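PDB 5M45: acetone carboxylase alpha subunit from Xanthobacter autotrophicus Py2, which belongs to the hydantoinase B/oxoprolinase family and, in a six-chain assembly with other protein chains, carries a bound manganese ion. Local coordinates for residues G557-A562 against Q598-K603; G519-R524 against L617-M622; A561-N566 against E610-Y615. One frame throughout, in Å; residues are numbered along the deposited sequence.

Interactions 1 and 2 are two neighbouring joints of one antiparallel sheet, in which the strands run in the order 520-526, 617-621, 559-563, 598-602; their centres are 11 Å apart. The joint between them is closed by Phe560 O to Leu619 N and Ala562 O to Leu617 N, both 3.0 Å and probable hydrogen bonds. Interaction 3, whose centre lies 12 Å from that of interaction 1 and 15 Å from that of interaction 2, ties the end of strand 559-563 to strand 610-612 of a second sheet. Lys600 and Glu610 form a salt bridge linking interactions 1 and 3. None of the manganese ligands (His150, Asp153, His175) belongs to these segments.

Interaction 1: G557-A562 against Q598-K603; sequences GYRFAA and QIKRDK
Arg559 and Asp602 face each other where strand 559-563 pairs with strand 598-602, an outermost strand, within this chain, of a five-stranded antiparallel sheet. The arginine meets its partner along nearly its whole length. Its CB lies 3.7 Å from Asp602 OD1; CG, placed anti to the backbone N (chi1 167°), and CD stay beside the same oxygen. A bend at chi3 turns the guanidinium side-on to the carboxylate. NE donates to Asp602 OD1 at 3.0 Å, on the syn side and almost in the guanidinium plane, while NH2 reaches OD2 at 2.9 Å through the syn lone pair. NH1 sits 3.6 Å from Lys600 CD, whose extended chain runs past one guanidinium face. Arg559 NH2 and Lys600 NZ share Asp302, and Lys600 also pairs with Glu610.

Phe560 and Arg601 meet on the other surface of the sheet, with Phe560 CD1 over one face of the guanidinium and 3.5 Å from Arg601 NH1; Asp582 and Asp591 hold that arginine's charge. At the strand ends Lys603 curls back, NZ donating to Gly557 O at 2.9 Å and also bonding to the backbone of a chain of another protein.

Arg559 with Asp602 and Ala561 with Lys600 each exchange two backbone hydrogen bonds. These bonds and a two-point ion pair that fixes the rotation of both charged groups join the strands, and the surrounding carboxylates probably balance the cluster of positive charge.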
loop_
_atom_site.group_PDB
_atom_site.type_symbol
_atom_site.label_atom_id
_atom_site.label_comp_id
_atom_site.label_asym_id
_atom_site.label_seq_id
_atom_site.Cartn_x
_atom_site.Cartn_y
_atom_site.Cartn_z
ATOM N N GLY A 557 23.801 10.614 -20.205
ATOM C CA GLY A 557 23.277 11.555 -19.205
ATOM C C GLY A 557 24.291 11.980 -18.167
ATOM O O GLY A 557 25.321 11.316 -17.971
ATOM N N TYR A 558 23.994 13.100 -17.507
ATOM C CA TYR A 558 24.738 13.583 -16.363
ATOM C C TYR A 558 23.828 14.442 -15.468
ATOM O O TYR A 558 22.728 14.813 -15.857
ATOM C CB TYR A 558 26.006 14.350 -16.787
ATOM C CG TYR A 558 25.738 15.724 -17.415
ATOM C CD1 TYR A 558 25.444 15.857 -18.764
ATOM C CD2 TYR A 558 25.764 16.886 -16.643
ATOM C CE1 TYR A 558 25.189 17.108 -19.336
ATOM C CE2 TYR A 558 25.501 18.154 -17.212
ATOM C CZ TYR A 558 25.212 18.264 -18.549
ATOM O OH TYR A 558 24.942 19.523 -19.114
ATOM N N ARG A 559 24.320 14.698 -14.257
ATOM C CA ARG A 559 23.657 15.481 -13.212
ATOM C C ARG A 559 24.344 16.831 -13.005
ATOM O O ARG A 559 25.584 16.888 -12.948
ATOM C CB ARG A 559 23.741 14.687 -11.870
ATOM C CG ARG A 559 23.380 15.456 -10.630
ATOM C CD ARG A 559 23.230 14.596 -9.374
ATOM N NE ARG A 559 24.470 13.970 -8.872
ATOM C CZ ARG A 559 24.621 13.519 -7.616
ATOM N NH1 ARG A 559 23.659 13.662 -6.697
ATOM N NH2 ARG A 559 25.745 12.930 -7.257
ATOM N N PHE A 560 23.547 17.891 -12.891
ATOM C CA PHE A 560 23.949 19.175 -12.296
ATOM C C PHE A 560 22.914 19.655 -11.287
ATOM O O PHE A 560 21.752 19.838 -11.637
ATOM C CB PHE A 560 24.131 20.301 -13.341
ATOM C CG PHE A 560 24.494 21.639 -12.732
ATOM C CD1 PHE A 560 25.817 21.973 -12.495
ATOM C CD2 PHE A 560 23.497 22.589 -12.416
ATOM C CE1 PHE A 560 26.152 23.212 -11.909
ATOM C CE2 PHE A 560 23.827 23.822 -11.862
ATOM C CZ PHE A 560 25.158 24.125 -11.597
ATOM N N ALA A 561 23.368 19.876 -10.051
ATOM C CA ALA A 561 22.593 20.498 -8.992
ATOM C C ALA A 561 23.481 21.376 -8.137
ATOM O O ALA A 561 24.689 21.103 -8.003
ATOM C CB ALA A 561 21.931 19.440 -8.120
ATOM N N ALA A 562 22.902 22.425 -7.547
ATOM C CA ALA A 562 23.660 23.359 -6.693
ATOM C C ALA A 562 22.880 23.763 -5.431
ATOM O O ALA A 562 21.751 24.193 -5.515
ATOM C CB ALA A 562 24.086 24.598 -7.500
ATOM N N GLN A 598 27.649 24.476 -2.917
ATOM C CA GLN A 598 27.971 23.044 -2.985
ATOM C C GLN A 598 27.405 22.542 -4.321
ATOM O O GLN A 598 26.187 22.441 -4.462
ATOM C CB GLN A 598 27.338 22.282 -1.811
ATOM C CG GLN A 598 27.770 20.818 -1.757
ATOM C CD GLN A 598 26.702 19.724 -1.337
ATOM O OE1 GLN A 598 25.521 19.971 -0.985
ATOM N NE2 GLN A 598 27.185 18.481 -1.352
ATOM N N ILE A 599 28.278 22.249 -5.296
ATOM C CA ILE A 599 27.856 21.830 -6.625
ATOM C C ILE A 599 28.067 20.333 -6.799
ATOM O O ILE A 599 29.140 19.826 -6.503
ATOM C CB ILE A 599 28.628 22.581 -7.729
ATOM C CG1 ILE A 599 28.333 24.080 -7.639
ATOM C CG2 ILE A 599 28.289 22.025 -9.128
ATOM C CD1 ILE A 599 29.102 24.942 -8.589
ATOM N N LYS A 600 27.053 19.638 -7.299
ATOM C CA LYS A 600 27.194 18.256 -7.740
ATOM C C LYS A 600 27.100 18.213 -9.280
ATOM O O LYS A 600 26.040 18.513 -9.849
ATOM C CB LYS A 600 26.123 17.379 -7.083
ATOM C CG LYS A 600 26.343 17.267 -5.564
ATOM C CD LYS A 600 25.461 16.187 -4.935
ATOM C CE LYS A 600 25.660 16.110 -3.426
ATOM N NZ LYS A 600 24.910 14.922 -2.855
ATOM N N ARG A 601 28.219 17.924 -9.935
ATOM C CA ARG A 601 28.313 17.851 -11.392
ATOM C C ARG A 601 29.061 16.557 -11.730
ATOM O O ARG A 601 30.295 16.495 -11.549
ATOM C CB ARG A 601 29.062 19.084 -11.950
ATOM C CG ARG A 601 29.405 19.024 -13.436
ATOM C CD ARG A 601 30.192 20.226 -13.949
ATOM N NE ARG A 601 29.397 21.458 -14.090
ATOM C CZ ARG A 601 28.557 21.741 -15.080
ATOM N NH1 ARG A 601 27.932 22.901 -15.083
ATOM N NH2 ARG A 601 28.302 20.874 -16.056
ATOM N N ASP A 602 28.337 15.527 -12.164
ATOM C CA ASP A 602 28.936 14.190 -12.302
ATOM C C ASP A 602 28.077 13.275 -13.162
ATOM O O ASP A 602 27.023 13.712 -13.654
ATOM C CB ASP A 602 29.229 13.575 -10.910
ATOM C CG ASP A 602 27.985 13.355 -10.067
ATOM O OD1 ASP A 602 26.860 13.242 -10.577
ATOM O OD2 ASP A 602 28.119 13.269 -8.824
ATOM N N LYS A 603 28.510 12.008 -13.325
ATOM C CA LYS A 603 27.760 11.014 -14.110
ATOM C C LYS A 603 26.598 10.295 -13.391
ATOM O O LYS A 603 25.966 9.415 -13.979
ATOM C CB LYS A 603 28.702 9.948 -14.680
ATOM C CG LYS A 603 29.694 10.441 -15.755
ATOM C CD LYS A 603 29.023 10.844 -17.048
ATOM C CE LYS A 603 28.265 9.699 -17.768
ATOM N NZ LYS A 603 27.700 10.139 -19.077
#

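Interaction 2: G519-R524 against L617-M622; sequences GFESLR and LYLNYM
The methyl of Met622 sits on the face of the Phe520 ring: CE is 3.8 Å from the ring centroid and only 15° off the ring normal, a CH-pi contact within a Met-aromatic pair. Bends at chi2 and chi3 (53° and 64°) curl the thioether back over the ring, with SD further off at an oblique position. The same two residues are joined through the backbone, Met622 N donating to Phe520 O at 2.9 Å, and the aromatic pair lies at this end of the strand pairing. Packing from a chain of another protein also reaches Phe520.

From there strands 520-526 and 617-621 run antiparallel in the middle of a five-stranded sheet, with Ser522 opposite Asn620 and Arg524 opposite Tyr618, each pair joined by two backbone hydrogen bonds. On the surface that carries these four side chains, Arg524 folds back along its own strand and donates from NE to Ser522 OG at 2.9 Å, nearly straight and in the guanidinium plane. That hydroxyl oxygen also rests 3.4 Å from Asn620 CB. The side chains of Arg524 and Asn620 lie side by side, and their NH2 and ND2 meet Glu457 OE1 together with Ser522 OG; Asn620 OD1 takes a bond from Asn437, and Arg524 NH1 pairs with Glu495.

Leu523 and Leu619 share the other surface with Glu521 and Tyr621. Leu619 CD1 lies 3.6 Å from Ser522 O and 3.8 Å from Glu521 OE2, whose charge is met by Lys505.

The two carboxylates, Glu457 and Glu495, probably offset the charge of the buried arginine.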
loop_
_atom_site.group_PDB
_atom_site.type_symbol
_atom_site.label_atom_id
_atom_site.label_comp_id
_atom_site.label_asym_id
_atom_site.label_seq_id
_atom_site.Cartn_x
_atom_site.Cartn_y
_atom_site.Cartn_z
ATOM N N GLY A 519 18.126 16.753 -27.950
ATOM C CA GLY A 519 17.202 16.996 -26.844
ATOM C C GLY A 519 17.113 18.502 -26.520
ATOM O O GLY A 519 17.394 19.347 -27.351
ATOM N N PHE A 520 16.684 18.815 -25.296
ATOM C CA PHE A 520 16.668 20.195 -24.769
ATOM C C PHE A 520 16.920 20.146 -23.269
ATOM O O PHE A 520 17.048 19.072 -22.709
ATOM C CB PHE A 520 15.379 20.981 -25.142
ATOM C CG PHE A 520 14.134 20.612 -24.353
ATOM C CD1 PHE A 520 13.486 19.397 -24.547
ATOM C CD2 PHE A 520 13.576 21.524 -23.443
ATOM C CE1 PHE A 520 12.318 19.074 -23.820
ATOM C CE2 PHE A 520 12.412 21.220 -22.740
ATOM C CZ PHE A 520 11.790 19.986 -22.916
ATOM N N GLU A 521 17.062 21.312 -22.654
ATOM C CA GLU A 521 17.359 21.412 -21.237
ATOM C C GLU A 521 16.646 22.609 -20.636
ATOM O O GLU A 521 16.374 23.603 -21.327
ATOM C CB GLU A 521 18.871 21.504 -20.972
ATOM C CG GLU A 521 19.524 22.713 -21.596
ATOM C CD GLU A 521 21.044 22.649 -21.656
ATOM O OE1 GLU A 521 21.660 23.194 -22.636
ATOM O OE2 GLU A 521 21.656 22.073 -20.721
ATOM N N SER A 522 16.337 22.491 -19.346
ATOM C CA SER A 522 15.791 23.609 -18.575
ATOM C C SER A 522 16.536 23.733 -17.240
ATOM O O SER A 522 16.821 22.719 -16.602
ATOM C CB SER A 522 14.273 23.433 -18.337
ATOM O OG SER A 522 13.927 22.248 -17.606
ATOM N N LEU A 523 16.852 24.980 -16.832
ATOM C CA LEU A 523 17.430 25.245 -15.526
ATOM C C LEU A 523 16.303 25.715 -14.622
ATOM O O LEU A 523 15.624 26.707 -14.940
ATOM C CB LEU A 523 18.509 26.350 -15.593
ATOM C CG LEU A 523 19.226 26.717 -14.283
ATOM C CD1 LEU A 523 19.860 25.513 -13.663
ATOM C CD2 LEU A 523 20.281 27.800 -14.458
ATOM N N ARG A 524 16.140 25.026 -13.494
ATOM C CA ARG A 524 15.139 25.372 -12.466
ATOM C C ARG A 524 15.785 25.941 -11.195
ATOM O O ARG A 524 16.847 25.464 -10.762
ATOM C CB ARG A 524 14.312 24.163 -12.066
ATOM C CG ARG A 524 13.862 23.255 -13.221
ATOM C CD ARG A 524 13.145 23.969 -14.357
ATOM N NE ARG A 524 12.501 22.945 -15.159
ATOM C CZ ARG A 524 11.307 22.391 -14.921
ATOM N NH1 ARG A 524 10.532 22.796 -13.938
ATOM N NH2 ARG A 524 10.887 21.392 -15.697
ATOM N N LEU A 617 19.526 25.133 -7.299
ATOM C CA LEU A 617 19.386 24.897 -8.744
ATOM C C LEU A 617 19.360 23.421 -9.093
ATOM O O LEU A 617 20.028 22.623 -8.449
ATOM C CB LEU A 617 20.538 25.547 -9.504
ATOM C CG LEU A 617 20.677 27.071 -9.446
ATOM C CD1 LEU A 617 21.929 27.500 -10.200
ATOM C CD2 LEU A 617 19.448 27.787 -9.986
ATOM N N TYR A 618 18.598 23.089 -10.131
ATOM C CA TYR A 618 18.463 21.716 -10.673
ATOM C C TYR A 618 18.415 21.823 -12.203
ATOM O O TYR A 618 17.594 22.592 -12.739
ATOM C CB TYR A 618 17.157 21.094 -10.119
ATOM C CG TYR A 618 16.813 19.644 -10.497
ATOM C CD1 TYR A 618 16.466 19.278 -11.812
ATOM C CD2 TYR A 618 16.760 18.635 -9.509
ATOM C CE1 TYR A 618 16.131 17.973 -12.141
ATOM C CE2 TYR A 618 16.429 17.327 -9.840
ATOM C CZ TYR A 618 16.102 16.999 -11.155
ATOM O OH TYR A 618 15.743 15.694 -11.505
ATOM N N LEU A 619 19.298 21.071 -12.899
ATOM C CA LEU A 619 19.281 21.002 -14.388
ATOM C C LEU A 619 18.464 19.804 -14.872
ATOM O O LEU A 619 18.827 18.678 -14.575
ATOM C CB LEU A 619 20.710 20.933 -14.959
ATOM C CG LEU A 619 20.830 20.831 -16.487
ATOM C CD1 LEU A 619 20.369 22.118 -17.136
ATOM C CD2 LEU A 619 22.262 20.518 -16.938
ATOM N N ASN A 620 17.383 20.046 -15.607
ATOM C CA ASN A 620 16.612 18.999 -16.304
ATOM C C ASN A 620 17.090 18.839 -17.753
ATOM O O ASN A 620 16.936 19.756 -18.574
ATOM C CB ASN A 620 15.097 19.325 -16.297
ATOM C CG ASN A 620 14.222 18.074 -16.371
ATOM O OD1 ASN A 620 14.617 17.022 -15.920
ATOM N ND2 ASN A 620 13.024 18.200 -16.948
ATOM N N TYR A 621 17.686 17.693 -18.072
ATOM C CA TYR A 621 18.319 17.437 -19.390
ATOM C C TYR A 621 17.567 16.290 -20.083
ATOM O O TYR A 621 17.558 15.140 -19.590
ATOM C CB TYR A 621 19.844 17.140 -19.171
ATOM C CG TYR A 621 20.624 16.372 -20.261
ATOM C CD1 TYR A 621 20.257 16.388 -21.617
ATOM C CD2 TYR A 621 21.785 15.661 -19.915
ATOM C CE1 TYR A 621 20.985 15.669 -22.584
ATOM C CE2 TYR A 621 22.529 14.954 -20.885
ATOM C CZ TYR A 621 22.107 14.949 -22.202
ATOM O OH TYR A 621 22.827 14.224 -23.129
ATOM N N MET A 622 16.953 16.607 -21.225
ATOM C CA MET A 622 16.247 15.616 -22.062
ATOM C C MET A 622 17.143 15.091 -23.188
ATOM O O MET A 622 17.823 15.872 -23.868
ATOM C CB MET A 622 14.963 16.221 -22.670
ATOM C CG MET A 622 13.745 16.167 -21.754
ATOM S SD MET A 622 13.889 16.857 -20.080
ATOM C CE MET A 622 14.179 18.579 -20.460
#

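Interaction 3: A561-N566 against E610-Y615; sequences AAHKTN and EMFSDY
The His563 ring stands with its edge on the face of Phe612, a T-shaped pair whose planes are 65° apart: His563 CE1 lies 3.3 Å above the phenyl plane, over its centre. At the phenyl rim, in plane, sits Glu610 O, and obliquely to the ring Ala561 CB comes within 4.0 Å of Phe612 CZ. The imidazole has Glu610 OE1 at its own edge. The pair joins two antiparallel sheets, since strand 559-563 belongs to the five-stranded one and strand 610-612 is an outer strand of a four-stranded one; the two segments' strands make an angle of 64°.

His563 NE2 donates to Glu610 OE1 at 2.8 Å in an almost straight bond that lies in the imidazole plane but meets the carboxylate from above its plane. The ring is gripped at its other nitrogen too, ND1 being bonded to Asp616 OD2. With a carboxylate at each nitrogen, the imidazole is held against rotation and is probably polarised toward the charged form. Glu610 is extended, CG anti to its backbone N (chi1 159°), which brings the carboxylate up to the histidine, OE2 being taken up by Lys600.

Farther along, the loops that follow the two strands are tied to each other. Thr565 OG1 also takes a bond from Leu567 N at the start of helix 567-573, and it donates to Tyr615 O at 2.7 Å, reaching that oxygen from above the carbonyl plane.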
loop_
_atom_site.group_PDB
_atom_site.type_symbol
_atom_site.label_atom_id
_atom_site.label_comp_id
_atom_site.label_asym_id
_atom_site.label_seq_id
_atom_site.Cartn_x
_atom_site.Cartn_y
_atom_site.Cartn_z
ATOM N N ALA A 561 23.368 19.876 -10.051
ATOM C CA ALA A 561 22.593 20.498 -8.992
ATOM C C ALA A 561 23.481 21.376 -8.137
ATOM O O ALA A 561 24.689 21.103 -8.003
ATOM C CB ALA A 561 21.931 19.440 -8.120
ATOM N N ALA A 562 22.902 22.425 -7.547
ATOM C CA ALA A 562 23.660 23.359 -6.693
ATOM C C ALA A 562 22.880 23.763 -5.431
ATOM O O ALA A 562 21.751 24.193 -5.515
ATOM C CB ALA A 562 24.086 24.598 -7.500
ATOM N N HIS A 563 23.517 23.594 -4.269
ATOM C CA HIS A 563 22.963 23.947 -2.950
ATOM C C HIS A 563 23.709 25.132 -2.340
ATOM O O HIS A 563 24.850 25.400 -2.711
ATOM C CB HIS A 563 23.046 22.760 -1.990
ATOM C CG HIS A 563 22.302 21.550 -2.461
ATOM N ND1 HIS A 563 20.932 21.523 -2.559
ATOM C CD2 HIS A 563 22.730 20.327 -2.862
ATOM C CE1 HIS A 563 20.538 20.347 -3.012
ATOM N NE2 HIS A 563 21.608 19.585 -3.171
ATOM N N LYS A 564 23.065 25.831 -1.405
ATOM C CA LYS A 564 23.641 26.996 -0.721
ATOM C C LYS A 564 24.281 27.970 -1.703
ATOM O O LYS A 564 25.435 28.373 -1.546
ATOM C CB LYS A 564 24.683 26.543 0.293
ATOM C CG LYS A 564 24.176 25.561 1.328
ATOM C CD LYS A 564 25.365 24.763 1.881
ATOM C CE LYS A 564 25.183 24.334 3.338
ATOM N NZ LYS A 564 23.777 23.992 3.729
ATOM N N THR A 565 23.497 28.317 -2.722
ATOM C CA THR A 565 23.977 29.089 -3.878
ATOM C C THR A 565 24.306 30.551 -3.582
ATOM O O THR A 565 25.073 31.171 -4.341
ATOM C CB THR A 565 22.912 29.093 -5.001
ATOM O OG1 THR A 565 21.714 29.704 -4.517
ATOM C CG2 THR A 565 22.620 27.664 -5.480
ATOM N N ASN A 566 23.689 31.103 -2.530
ATOM C CA ASN A 566 23.729 32.545 -2.224
ATOM C C ASN A 566 23.029 33.399 -3.306
ATOM O O ASN A 566 23.287 34.605 -3.413
ATOM C CB ASN A 566 25.177 33.007 -1.986
ATOM C CG ASN A 566 25.266 34.335 -1.218
ATOM O OD1 ASN A 566 24.484 34.615 -0.318
ATOM N ND2 ASN A 566 26.241 35.164 -1.604
ATOM N N GLU A 610 16.953 14.046 -1.999
ATOM C CA GLU A 610 17.919 14.871 -1.254
ATOM C C GLU A 610 17.266 16.231 -0.941
ATOM O O GLU A 610 16.486 16.744 -1.746
ATOM C CB GLU A 610 19.193 14.982 -2.137
ATOM C CG GLU A 610 20.167 16.109 -1.915
ATOM C CD GLU A 610 21.394 15.976 -2.820
ATOM O OE1 GLU A 610 21.609 16.824 -3.747
ATOM O OE2 GLU A 610 22.145 14.971 -2.647
ATOM N N MET A 611 17.571 16.791 0.234
ATOM C CA MET A 611 17.015 18.098 0.662
ATOM C C MET A 611 17.434 19.224 -0.316
ATOM O O MET A 611 18.615 19.327 -0.678
ATOM C CB MET A 611 17.447 18.439 2.091
ATOM C CG MET A 611 16.852 17.508 3.149
ATOM S SD MET A 611 17.492 17.761 4.791
ATOM C CE MET A 611 19.023 16.882 4.669
ATOM N N PHE A 612 16.466 20.013 -0.761
ATOM C CA PHE A 612 16.702 21.257 -1.501
ATOM C C PHE A 612 15.940 22.404 -0.786
ATOM O O PHE A 612 14.848 22.195 -0.180
ATOM C CB PHE A 612 16.187 21.197 -2.966
ATOM C CG PHE A 612 17.075 20.462 -3.952
ATOM C CD1 PHE A 612 17.251 19.071 -3.871
ATOM C CD2 PHE A 612 17.629 21.126 -5.041
ATOM C CE1 PHE A 612 18.030 18.397 -4.787
ATOM C CE2 PHE A 612 18.427 20.444 -5.972
ATOM C CZ PHE A 612 18.634 19.083 -5.844
ATOM N N SER A 613 16.465 23.619 -0.913
ATOM C CA SER A 613 15.814 24.834 -0.401
ATOM C C SER A 613 15.648 25.874 -1.490
ATOM O O SER A 613 16.338 25.833 -2.505
ATOM C CB SER A 613 16.659 25.506 0.669
ATOM O OG SER A 613 17.025 24.572 1.655
ATOM N N ASP A 614 14.804 26.878 -1.204
ATOM C CA ASP A 614 14.644 28.021 -2.097
ATOM C C ASP A 614 16.016 28.611 -2.467
ATOM O O ASP A 614 16.916 28.721 -1.612
ATOM C CB ASP A 614 13.756 29.113 -1.496
ATOM C CG ASP A 614 12.251 28.853 -1.658
ATOM O OD1 ASP A 614 11.826 27.703 -1.983
ATOM O OD2 ASP A 614 11.462 29.835 -1.409
ATOM N N TYR A 615 16.140 28.948 -3.759
ATOM C CA TYR A 615 17.337 29.479 -4.433
ATOM C C TYR A 615 18.385 28.410 -4.868
ATOM O O TYR A 615 19.363 28.753 -5.528
ATOM C CB TYR A 615 17.994 30.652 -3.660
ATOM C CG TYR A 615 17.092 31.862 -3.495
ATOM C CD1 TYR A 615 17.007 32.824 -4.476
ATOM C CD2 TYR A 615 16.391 32.088 -2.299
ATOM C CE1 TYR A 615 16.242 33.966 -4.321
ATOM C CE2 TYR A 615 15.603 33.222 -2.107
ATOM C CZ TYR A 615 15.534 34.164 -3.136
ATOM O OH TYR A 615 14.776 35.308 -3.019
#